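PDB 6X3B: GDP-6-deoxy-D-mannose reductase from Pseudomonas aeruginosa, which binds NADPH and probably catalyses the reduction of GDP-4-dehydro-6-deoxy-D-mannose to GDP-rhamnose, a precursor for lipopolysaccharide O-antigen. Local coordinates for residues L25-L30 and W49-V54; L121-G126 and L174-F179; A263-V268 and S309-L314. All coordinates share one frame; numbering follows the deposited sequence.

Contact 1 of 3, residues L25-L30 and W49-V54; sequences LFVTGL and WALLPV. With NDP (NADPH dihydro-nicotinamide-adenine-dinucleotide phosphate), chain E.
Leu25 and Leu51 sit side by side where the first two strands of the Rossmann fold meet, strand 23-28 and the short strand 49-51, joined by helix 33-44 in a beta-alpha-beta crossover. The pairing is parallel and brief: Leu25 N donates to Ala50 O, and Leu52 N returns a nearly straight bond of 2.8 Å to Leu25 O. The strand axes diverge by 53°, and beyond this point a water takes over, accepting from Val27 N and donating to Leu52 O.

Side chains fill the widening wedge on both faces. On the face of Leu25, that residue pushes CD2 against Trp49 CB at 3.9 Å, the two side chains crossing obliquely, while helix 225-238 packs on Trp49. Leu42 of helix 33-44 packs on Leu25 and Leu51. On the other face Leu52 lays CD1 against Phe26 CB, and Pro53 O approaches the rim of the Phe26 ring, close to the ring plane. Gly29, at positive phi, turns the chain beside the cofactor, its CA 3.4 Å from NDP O3B. Just past it, Leu30 and Val54 run head to tail past one another, Leu30 CD1 to Val54 CG2 at 4.0 Å. The tightest apolar fit is made by Leu51: with CG anti to its backbone nitrogen (chi1 -175°), it beds its CD1 methyl in a corner formed by Val27 CG2, 3.5 Å away, and Leu25 O, at 3.6 Å.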
loop_
_atom_site.group_PDB
_atom_site.type_symbol
_atom_site.label_atom_id
_atom_site.label_comp_id
_atom_site.label_asym_id
_atom_site.label_seq_id
_atom_site.Cartn_x
_atom_site.Cartn_y
_atom_site.Cartn_z
ATOM N N LEU A 25 -0.046 9.950 26.030
ATOM C CA LEU A 25 0.592 9.577 24.777
ATOM C C LEU A 25 1.287 8.234 24.964
ATOM O O LEU A 25 2.078 8.072 25.896
ATOM C CB LEU A 25 1.606 10.641 24.347
ATOM C CG LEU A 25 2.535 10.256 23.186
ATOM C CD1 LEU A 25 1.715 9.992 21.924
ATOM C CD2 LEU A 25 3.579 11.348 22.945
ATOM N N PHE A 26 0.967 7.272 24.113
ATOM C CA PHE A 26 1.686 6.006 24.079
ATOM C C PHE A 26 2.520 5.956 22.808
ATOM O O PHE A 26 2.037 6.313 21.730
ATOM C CB PHE A 26 0.728 4.806 24.140
ATOM C CG PHE A 26 1.439 3.470 24.238
ATOM C CD1 PHE A 26 1.777 2.926 25.486
ATOM C CD2 PHE A 26 1.786 2.777 23.092
ATOM C CE1 PHE A 26 2.448 1.705 25.571
ATOM C CE2 PHE A 26 2.454 1.545 23.160
ATOM C CZ PHE A 26 2.791 1.014 24.399
ATOM N N VAL A 27 3.776 5.519 22.941
ATOM C CA VAL A 27 4.729 5.471 21.834
ATOM C C VAL A 27 5.263 4.047 21.719
ATOM O O VAL A 27 5.810 3.505 22.689
ATOM C CB VAL A 27 5.893 6.457 22.032
ATOM C CG1 VAL A 27 6.861 6.366 20.834
ATOM C CG2 VAL A 27 5.370 7.895 22.195
ATOM N N THR A 28 5.099 3.436 20.553
ATOM C CA THR A 28 5.801 2.182 20.299
ATOM C C THR A 28 7.217 2.480 19.843
ATOM O O THR A 28 7.515 3.568 19.362
ATOM C CB THR A 28 5.103 1.343 19.219
ATOM O OG1 THR A 28 5.288 1.975 17.943
ATOM C CG2 THR A 28 3.607 1.204 19.524
ATOM N N GLY A 29 8.095 1.482 19.970
ATOM C CA GLY A 29 9.457 1.661 19.502
ATOM C C GLY A 29 10.286 2.586 20.353
ATOM O O GLY A 29 11.259 3.171 19.867
ATOM N N LEU A 30 9.913 2.759 21.619
ATOM C CA LEU A 30 10.646 3.698 22.463
ATOM C C LEU A 30 12.116 3.325 22.618
ATOM O O LEU A 30 12.938 4.203 22.897
ATOM C CB LEU A 30 9.982 3.798 23.835
ATOM C CG LEU A 30 8.840 4.816 23.898
ATOM C CD1 LEU A 30 8.102 4.648 25.216
ATOM C CD2 LEU A 30 9.337 6.254 23.712
ATOM N N TRP A 49 1.859 16.561 26.131
ATOM C CA TRP A 49 1.884 15.108 26.023
ATOM C C TRP A 49 2.576 14.509 27.238
ATOM O O TRP A 49 3.731 14.829 27.521
ATOM C CB TRP A 49 2.575 14.690 24.725
ATOM C CG TRP A 49 2.007 15.449 23.578
ATOM C CD1 TRP A 49 2.603 16.469 22.884
ATOM C CD2 TRP A 49 0.695 15.303 23.026
ATOM N NE1 TRP A 49 1.749 16.946 21.921
ATOM C CE2 TRP A 49 0.572 16.249 21.985
ATOM C CE3 TRP A 49 -0.382 14.452 23.296
ATOM C CZ2 TRP A 49 -0.582 16.378 21.230
ATOM C CZ3 TRP A 49 -1.526 14.573 22.537
ATOM C CH2 TRP A 49 -1.621 15.529 21.516
ATOM N N ALA A 50 1.857 13.667 27.968
ATOM C CA ALA A 50 2.423 12.894 29.066
ATOM C C ALA A 50 2.686 11.485 28.561
ATOM O O ALA A 50 1.742 10.765 28.209
ATOM C CB ALA A 50 1.485 12.850 30.268
ATOM N N LEU A 51 3.955 11.087 28.557
ATOM C CA LEU A 51 4.338 9.786 28.019
ATOM C C LEU A 51 3.904 8.667 28.958
ATOM O O LEU A 51 4.320 8.622 30.124
ATOM C CB LEU A 51 5.844 9.739 27.778
ATOM C CG LEU A 51 6.350 8.458 27.092
ATOM C CD1 LEU A 51 5.684 8.235 25.703
ATOM C CD2 LEU A 51 7.864 8.486 26.951
ATOM N N LEU A 52 3.096 7.742 28.443
ATOM C CA LEU A 52 2.652 6.617 29.256
ATOM C C LEU A 52 3.781 5.602 29.432
ATOM O O LEU A 52 4.570 5.375 28.506
ATOM C CB LEU A 52 1.441 5.922 28.626
ATOM C CG LEU A 52 0.148 6.750 28.648
ATOM C CD1 LEU A 52 -0.894 6.055 27.767
ATOM C CD2 LEU A 52 -0.354 6.934 30.086
ATOM N N PRO A 53 3.863 4.954 30.592
ATOM C CA PRO A 53 4.836 3.873 30.769
ATOM C C PRO A 53 4.447 2.655 29.945
ATOM O O PRO A 53 3.291 2.451 29.563
ATOM C CB PRO A 53 4.774 3.581 32.276
ATOM C CG PRO A 53 3.374 3.995 32.666
ATOM C CD PRO A 53 3.079 5.215 31.817
ATOM N N VAL A 54 5.453 1.844 29.645
ATOM C CA VAL A 54 5.253 0.567 28.971
ATOM C C VAL A 54 5.262 -0.516 30.052
ATOM O O VAL A 54 6.307 -0.725 30.682
ATOM C CB VAL A 54 6.331 0.319 27.913
ATOM C CG1 VAL A 54 6.009 -0.950 27.116
ATOM C CG2 VAL A 54 6.424 1.528 26.989
HETATM P PA NDP E . 14.907 1.432 15.029
HETATM O O1A NDP E . 15.127 0.243 14.155
HETATM O O2A NDP E . 16.097 2.119 15.610
HETATM O O5B NDP E . 13.890 1.049 16.205
HETATM C C5B NDP E . 12.830 0.101 15.935
HETATM C C4B NDP E . 12.022 -0.105 17.192
HETATM O O4B NDP E . 10.943 -1.034 16.921
HETATM C C3B NDP E . 12.785 -0.681 18.394
HETATM O O3B NDP E . 12.396 -0.037 19.601
HETATM C C2B NDP E . 12.391 -2.153 18.371
HETATM O O2B NDP E . 12.446 -2.707 19.683
HETATM C C1B NDP E . 10.949 -2.052 17.893
HETATM N N9A NDP E . 10.439 -3.278 17.295
HETATM C C8A NDP E . 10.931 -3.922 16.187
HETATM N N7A NDP E . 10.271 -5.011 15.884
HETATM C C5A NDP E . 9.282 -5.093 16.854
HETATM C C6A NDP E . 8.254 -6.024 17.087
HETATM N N6A NDP E . 8.079 -7.085 16.302
HETATM N N1A NDP E . 7.434 -5.819 18.144
HETATM C C2A NDP E . 7.649 -4.740 18.906
HETATM N N3A NDP E . 8.579 -3.796 18.787
HETATM C C4A NDP E . 9.375 -4.030 17.730
HETATM O O3 NDP E . 14.048 2.515 14.221
HETATM P PN NDP E . 14.219 4.103 14.102
HETATM O O1N NDP E . 14.022 4.703 15.453
HETATM O O2N NDP E . 15.489 4.390 13.375
HETATM O O5D NDP E . 12.975 4.480 13.165
HETATM C C5D NDP E . 11.738 4.905 13.786
HETATM C C4D NDP E . 10.667 5.008 12.729
HETATM O O4D NDP E . 11.062 6.005 11.752
HETATM C C3D NDP E . 10.389 3.723 11.936
HETATM O O3D NDP E . 9.002 3.576 11.667
HETATM C C2D NDP E . 11.207 3.950 10.667
HETATM O O2D NDP E . 10.720 3.213 9.556
HETATM C C1D NDP E . 11.050 5.452 10.459
HETATM N N1N NDP E . 12.176 6.041 9.676
HETATM C C2N NDP E . 13.420 6.186 10.228
HETATM C C3N NDP E . 14.421 6.860 9.582
HETATM C C7N NDP E . 15.796 6.750 10.118
HETATM O O7N NDP E . 16.734 7.277 9.511
HETATM N N7N NDP E . 15.978 6.083 11.248
HETATM C C4N NDP E . 14.069 7.664 8.378
HETATM C C5N NDP E . 12.724 7.388 7.847
HETATM C C6N NDP E . 11.979 6.448 8.379
HETATM P P2B NDP E . 13.544 -3.887 19.777
HETATM O O1X NDP E . 13.492 -4.381 21.207
HETATM O O2X NDP E . 13.136 -4.959 18.788
HETATM O O3X NDP E . 14.884 -3.273 19.432
HETATM O O HOH W 1 4.480 4.910 25.759
#

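Contact 2 of 3, residues L121-G126 and L174-F179; sequences LYISSG and LVARPF. With NDP (NADPH dihydro-nicotinamide-adenine-dinucleotide phosphate), chain E.
Strands 119-123 and 172-182 run parallel through Leu121-Leu174, Tyr122-Val175 and Ile123-Ala176, their axes 25° apart, and the ladder of backbone bonds continues past the first strand's end to Gly126 N on Pro178 O. That last bond is short, 2.7 Å, but its donor stands 45° out of the carbonyl plane.

Leu121 CD1 reaches across to Leu174 CB, and Ile123 CD1 meets Ala176 CB at 3.9 Å. With its CG2 anti to the backbone nitrogen, Ile123 turns that methyl toward the nicotinamide ribose, 3.6 Å from NDP O4D. Ser124 CB packs on Arg177 CG; their polar ends, Ser124 OG and the Arg177 guanidinium, share Glu159. Gly126 CA lies over a face of the Phe179 ring, a CH-pi contact 4.0 Å from the centroid.

This is the C-terminal edge of the Rossmann strands, where the cofactor binds: Ser125 CB, 3.7 Å from NDP C6N, lines the C4N to C6N edge of the nicotinamide from one side of the ring plane, Pro178 O and Phe179 O from the other. Ser125 OG is held by Asp127 N, while Tyr151 and Lys155 hydrogen-bond NADPH. Ser124 O and Ser125 N stay buried without partners; backbone bonds, apolar packing and the Arg177-Glu159 pair shape a site consistent with hydride transfer.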
loop_
_atom_site.group_PDB
_atom_site.type_symbol
_atom_site.label_atom_id
_atom_site.label_comp_id
_atom_site.label_asym_id
_atom_site.label_seq_id
_atom_site.Cartn_x
_atom_site.Cartn_y
_atom_site.Cartn_z
ATOM N N LEU A 121 -0.852 8.440 15.054
ATOM C CA LEU A 121 0.100 8.976 14.092
ATOM C C LEU A 121 1.017 7.833 13.647
ATOM O O LEU A 121 1.825 7.325 14.435
ATOM C CB LEU A 121 0.889 10.135 14.696
ATOM C CG LEU A 121 2.121 10.579 13.899
ATOM C CD1 LEU A 121 1.720 11.079 12.489
ATOM C CD2 LEU A 121 2.893 11.660 14.662
ATOM N N TYR A 122 0.871 7.423 12.389
ATOM C CA TYR A 122 1.691 6.372 11.815
ATOM C C TYR A 122 2.935 7.004 11.211
ATOM O O TYR A 122 2.836 7.974 10.453
ATOM C CB TYR A 122 0.932 5.590 10.743
ATOM C CG TYR A 122 1.840 4.591 10.114
ATOM C CD1 TYR A 122 2.277 3.498 10.847
ATOM C CD2 TYR A 122 2.351 4.787 8.832
ATOM C CE1 TYR A 122 3.156 2.575 10.300
ATOM C CE2 TYR A 122 3.228 3.873 8.271
ATOM C CZ TYR A 122 3.635 2.775 9.025
ATOM O OH TYR A 122 4.509 1.852 8.489
ATOM N N ILE A 123 4.106 6.479 11.566
ATOM C CA ILE A 123 5.365 7.008 11.071
ATOM C C ILE A 123 5.780 6.149 9.880
ATOM O O ILE A 123 6.172 4.984 10.038
ATOM C CB ILE A 123 6.451 7.049 12.160
ATOM C CG1 ILE A 123 6.033 7.989 13.319
ATOM C CG2 ILE A 123 7.781 7.553 11.578
ATOM C CD1 ILE A 123 5.358 9.327 12.865
ATOM N N SER A 124 5.684 6.739 8.686
ATOM C CA SER A 124 6.072 6.083 7.440
ATOM C C SER A 124 7.503 6.478 7.098
ATOM O O SER A 124 8.367 6.502 7.980
ATOM C CB SER A 124 5.077 6.463 6.330
ATOM O OG SER A 124 5.335 5.786 5.103
ATOM N N SER A 125 7.772 6.794 5.835
ATOM C CA SER A 125 9.115 7.161 5.398
ATOM C C SER A 125 9.036 7.853 4.048
ATOM O O SER A 125 8.228 7.467 3.207
ATOM C CB SER A 125 10.024 5.936 5.277
ATOM O OG SER A 125 11.220 6.290 4.599
ATOM N N GLY A 126 9.877 8.869 3.850
ATOM C CA GLY A 126 10.005 9.458 2.525
ATOM C C GLY A 126 10.523 8.483 1.486
ATOM O O GLY A 126 10.489 8.792 0.291
ATOM N N LEU A 174 -3.235 10.141 11.364
ATOM C CA LEU A 174 -2.302 10.991 10.653
ATOM C C LEU A 174 -1.128 10.144 10.181
ATOM O O LEU A 174 -0.745 9.159 10.830
ATOM C CB LEU A 174 -1.779 12.104 11.558
ATOM C CG LEU A 174 -2.840 12.863 12.363
ATOM C CD1 LEU A 174 -2.157 13.560 13.543
ATOM C CD2 LEU A 174 -3.518 13.883 11.452
ATOM N N VAL A 175 -0.556 10.534 9.047
ATOM C CA VAL A 175 0.606 9.859 8.490
ATOM C C VAL A 175 1.705 10.892 8.293
ATOM O O VAL A 175 1.478 11.958 7.705
ATOM C CB VAL A 175 0.273 9.143 7.166
ATOM C CG1 VAL A 175 1.555 8.714 6.484
ATOM C CG2 VAL A 175 -0.593 7.933 7.435
ATOM N N ALA A 176 2.896 10.575 8.780
ATOM C CA ALA A 176 4.072 11.381 8.525
ATOM C C ALA A 176 5.032 10.591 7.651
ATOM O O ALA A 176 5.249 9.402 7.898
ATOM C CB ALA A 176 4.762 11.767 9.833
ATOM N N ARG A 177 5.627 11.255 6.650
ATOM C CA ARG A 177 6.682 10.679 5.799
ATOM C C ARG A 177 7.980 11.435 6.050
ATOM O O ARG A 177 8.280 12.420 5.361
ATOM C CB ARG A 177 6.311 10.732 4.310
ATOM C CG ARG A 177 5.132 9.828 3.950
ATOM C CD ARG A 177 4.633 10.056 2.516
ATOM N NE ARG A 177 3.626 9.066 2.159
ATOM C CZ ARG A 177 2.906 9.120 1.042
ATOM N NH1 ARG A 177 3.073 10.138 0.199
ATOM N NH2 ARG A 177 2.022 8.164 0.770
ATOM N N PRO A 178 8.765 11.049 7.046
ATOM C CA PRO A 178 10.018 11.767 7.307
ATOM C C PRO A 178 11.071 11.391 6.287
ATOM O O PRO A 178 11.153 10.241 5.837
ATOM C CB PRO A 178 10.414 11.283 8.705
ATOM C CG PRO A 178 9.816 9.876 8.769
ATOM C CD PRO A 178 8.507 9.984 8.033
ATOM N N PHE A 179 11.886 12.376 5.922
ATOM C CA PHE A 179 13.007 12.096 5.039
ATOM C C PHE A 179 14.231 11.807 5.915
ATOM O O PHE A 179 14.076 11.248 7.005
ATOM C CB PHE A 179 13.177 13.253 4.038
ATOM C CG PHE A 179 12.094 13.269 2.948
ATOM C CD1 PHE A 179 10.748 13.317 3.288
ATOM C CD2 PHE A 179 12.429 13.195 1.601
ATOM C CE1 PHE A 179 9.746 13.327 2.305
ATOM C CE2 PHE A 179 11.444 13.211 0.613
ATOM C CZ PHE A 179 10.095 13.268 0.966
HETATM P PA NDP E . 14.907 1.432 15.029
HETATM O O1A NDP E . 15.127 0.243 14.155
HETATM O O2A NDP E . 16.097 2.119 15.610
HETATM O O5B NDP E . 13.890 1.049 16.205
HETATM C C5B NDP E . 12.830 0.101 15.935
HETATM C C4B NDP E . 12.022 -0.105 17.192
HETATM O O4B NDP E . 10.943 -1.034 16.921
HETATM C C3B NDP E . 12.785 -0.681 18.394
HETATM O O3B NDP E . 12.396 -0.037 19.601
HETATM C C2B NDP E . 12.391 -2.153 18.371
HETATM O O2B NDP E . 12.446 -2.707 19.683
HETATM C C1B NDP E . 10.949 -2.052 17.893
HETATM N N9A NDP E . 10.439 -3.278 17.295
HETATM C C8A NDP E . 10.931 -3.922 16.187
HETATM N N7A NDP E . 10.271 -5.011 15.884
HETATM C C5A NDP E . 9.282 -5.093 16.854
HETATM C C6A NDP E . 8.254 -6.024 17.087
HETATM N N6A NDP E . 8.079 -7.085 16.302
HETATM N N1A NDP E . 7.434 -5.819 18.144
HETATM C C2A NDP E . 7.649 -4.740 18.906
HETATM N N3A NDP E . 8.579 -3.796 18.787
HETATM C C4A NDP E . 9.375 -4.030 17.730
HETATM O O3 NDP E . 14.048 2.515 14.221
HETATM P PN NDP E . 14.219 4.103 14.102
HETATM O O1N NDP E . 14.022 4.703 15.453
HETATM O O2N NDP E . 15.489 4.390 13.375
HETATM O O5D NDP E . 12.975 4.480 13.165
HETATM C C5D NDP E . 11.738 4.905 13.786
HETATM C C4D NDP E . 10.667 5.008 12.729
HETATM O O4D NDP E . 11.062 6.005 11.752
HETATM C C3D NDP E . 10.389 3.723 11.936
HETATM O O3D NDP E . 9.002 3.576 11.667
HETATM C C2D NDP E . 11.207 3.950 10.667
HETATM O O2D NDP E . 10.720 3.213 9.556
HETATM C C1D NDP E . 11.050 5.452 10.459
HETATM N N1N NDP E . 12.176 6.041 9.676
HETATM C C2N NDP E . 13.420 6.186 10.228
HETATM C C3N NDP E . 14.421 6.860 9.582
HETATM C C7N NDP E . 15.796 6.750 10.118
HETATM O O7N NDP E . 16.734 7.277 9.511
HETATM N N7N NDP E . 15.978 6.083 11.248
HETATM C C4N NDP E . 14.069 7.664 8.378
HETATM C C5N NDP E . 12.724 7.388 7.847
HETATM C C6N NDP E . 11.979 6.448 8.379
HETATM P P2B NDP E . 13.544 -3.887 19.777
HETATM O O1X NDP E . 13.492 -4.381 21.207
HETATM O O2X NDP E . 13.136 -4.959 18.788
HETATM O O3X NDP E . 14.884 -3.273 19.432
#

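Contact 3 of 3, residues A263-V268 and S309-L314; sequences ADIAQV and SLRAIL
Apolar packing carries the whole contact: Ile265, on the last turn of helix 255-266, projects between Leu310, Arg311 and Leu314 of helix 306-320. Its two branches divide the work. CG1 stands anti to the carbonyl carbon (chi1 -67°) and sends CD1 onto Leu310 CB at 3.7 Å, the side chains crossing at about a right angle. The other branch, CG2, meets Leu314 CD1 at 3.7 Å. That leucine methyl also touches Ala266 CB at 4.1 Å. Leu310 and Leu314 pack on Leu262 of helix 255-266 as well, and Ile199 of helix 191-203 touches both Ala266 and Leu314.

Arg311 takes part through its aliphatic stem. CG lies 3.9 Å from Ile265 CG2; the chain then bends at chi3 (45°), and the residue lies at the exposed border of the patch.

None of the hydrogen bonds crosses from one segment to the other. Helix 255-266 closes in a Schellman motif: Gln267 takes a positive phi, Gln267 N bonds to Asp264 O, and Val268 N reaches back to Ala263 O at 3.1 Å. Lys203 NZ donates to Ala266 O, tying this helix end to helix 191-203.

The pair lies beyond the end of the Rossmann sheet, probably in the smaller, substrate-binding C-terminal part of this epimerase/dehydratase family. It is plain helix packing, held by the fit of branched side chains, so the contact depends on shape and exclusion of water.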
loop_
_atom_site.group_PDB
_atom_site.type_symbol
_atom_site.label_atom_id
_atom_site.label_comp_id
_atom_site.label_asym_id
_atom_site.label_seq_id
_atom_site.Cartn_x
_atom_site.Cartn_y
_atom_site.Cartn_z
ATOM N N ALA A 263 34.494 17.009 9.029
ATOM C CA ALA A 263 35.938 17.158 9.199
ATOM C C ALA A 263 36.291 18.526 9.763
ATOM O O ALA A 263 37.136 18.636 10.661
ATOM C CB ALA A 263 36.651 16.937 7.863
ATOM N N ASP A 264 35.654 19.581 9.250
ATOM C CA ASP A 264 35.914 20.929 9.746
ATOM C C ASP A 264 35.549 21.047 11.222
ATOM O O ASP A 264 36.325 21.577 12.029
ATOM C CB ASP A 264 35.139 21.951 8.902
ATOM C CG ASP A 264 35.595 23.381 9.145
ATOM O OD1 ASP A 264 36.711 23.573 9.674
ATOM O OD2 ASP A 264 34.837 24.319 8.814
ATOM N N ILE A 265 34.370 20.548 11.597
ATOM C CA ILE A 265 33.958 20.602 12.999
ATOM C C ILE A 265 34.937 19.826 13.871
ATOM O O ILE A 265 35.261 20.237 14.995
ATOM C CB ILE A 265 32.523 20.073 13.152
ATOM C CG1 ILE A 265 31.533 21.022 12.463
ATOM C CG2 ILE A 265 32.135 19.903 14.644
ATOM C CD1 ILE A 265 30.174 20.365 12.146
ATOM N N ALA A 266 35.430 18.696 13.367
ATOM C CA ALA A 266 36.306 17.826 14.141
ATOM C C ALA A 266 37.744 18.323 14.201
ATOM O O ALA A 266 38.536 17.771 14.974
ATOM C CB ALA A 266 36.274 16.419 13.554
ATOM N N GLN A 267 38.089 19.344 13.408
ATOM C CA GLN A 267 39.459 19.855 13.293
ATOM C C GLN A 267 40.392 18.748 12.811
ATOM O O GLN A 267 41.500 18.546 13.322
ATOM C CB GLN A 267 39.926 20.497 14.609
ATOM C CG GLN A 267 39.012 21.663 14.995
ATOM C CD GLN A 267 39.368 22.288 16.347
ATOM O OE1 GLN A 267 40.216 23.175 16.436
ATOM N NE2 GLN A 267 38.743 21.800 17.393
ATOM N N VAL A 268 39.914 18.024 11.803
ATOM C CA VAL A 268 40.627 16.931 11.165
ATOM C C VAL A 268 40.728 17.250 9.682
ATOM O O VAL A 268 39.843 17.892 9.104
ATOM C CB VAL A 268 39.895 15.589 11.424
ATOM C CG1 VAL A 268 40.240 14.537 10.394
ATOM C CG2 VAL A 268 40.196 15.092 12.838
ATOM N N SER A 309 23.678 19.849 14.186
ATOM C CA SER A 309 23.366 18.425 14.083
ATOM C C SER A 309 24.626 17.593 13.933
ATOM O O SER A 309 24.747 16.520 14.530
ATOM C CB SER A 309 22.461 18.151 12.877
ATOM O OG SER A 309 21.191 18.729 13.055
ATOM N N LEU A 310 25.549 18.048 13.095
ATOM C CA LEU A 310 26.770 17.290 12.852
ATOM C C LEU A 310 27.695 17.318 14.068
ATOM O O LEU A 310 28.345 16.316 14.394
ATOM C CB LEU A 310 27.477 17.852 11.620
ATOM C CG LEU A 310 26.749 17.673 10.289
ATOM C CD1 LEU A 310 27.507 18.366 9.172
ATOM C CD2 LEU A 310 26.576 16.187 9.969
ATOM N N ARG A 311 27.790 18.466 14.739
ATOM C CA ARG A 311 28.593 18.515 15.956
ATOM C C ARG A 311 28.047 17.552 16.994
ATOM O O ARG A 311 28.810 16.853 17.675
ATOM C CB ARG A 311 28.622 19.939 16.514
ATOM C CG ARG A 311 29.660 20.131 17.624
ATOM C CD ARG A 311 29.803 21.593 17.991
ATOM N NE ARG A 311 28.494 22.218 18.127
ATOM C CZ ARG A 311 28.052 23.217 17.371
ATOM N NH1 ARG A 311 28.829 23.735 16.433
ATOM N NH2 ARG A 311 26.844 23.713 17.592
ATOM N N ALA A 312 26.720 17.476 17.102
ATOM C CA ALA A 312 26.102 16.609 18.095
ATOM C C ALA A 312 26.479 15.153 17.850
ATOM O O ALA A 312 26.836 14.434 18.794
ATOM C CB ALA A 312 24.577 16.819 18.096
ATOM N N ILE A 313 26.464 14.702 16.588
ATOM C CA ILE A 313 26.807 13.295 16.374
ATOM C C ILE A 313 28.304 13.047 16.569
ATOM O O ILE A 313 28.700 11.959 17.008
ATOM C CB ILE A 313 26.322 12.765 15.004
ATOM C CG1 ILE A 313 26.969 13.499 13.829
ATOM C CG2 ILE A 313 24.807 12.816 14.915
ATOM C CD1 ILE A 313 26.626 12.862 12.462
ATOM N N LEU A 314 29.163 14.029 16.267
ATOM C CA LEU A 314 30.589 13.855 16.545
ATOM C C LEU A 314 30.851 13.778 18.044
ATOM O O LEU A 314 31.609 12.918 18.505
ATOM C CB LEU A 314 31.410 14.984 15.929
ATOM C CG LEU A 314 31.715 14.908 14.442
ATOM C CD1 LEU A 314 32.239 16.274 13.991
ATOM C CD2 LEU A 314 32.723 13.781 14.103
#

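How the contacts relate
Contacts 1 and 2 belong to the same mixed sheet and both touch NADPH, yet their centres lie 17 Å apart and their atoms do not meet. Contact 2 is the core of the three, with nearly all its touching residues buried, and it borders the nicotinamide end of the cofactor; contact 1, toward the margin of the sheet, is partly buried and meets the adenosine ribose. Both rely on parallel backbone bonding, which persists further in contact 2 and gives way to water in contact 1. Contact 3 is peripheral, its centre 28 Å from that of contact 2, yet most of its touching residues are buried; it joins two helices by side-chain packing alone, with an arginine at its exposed border.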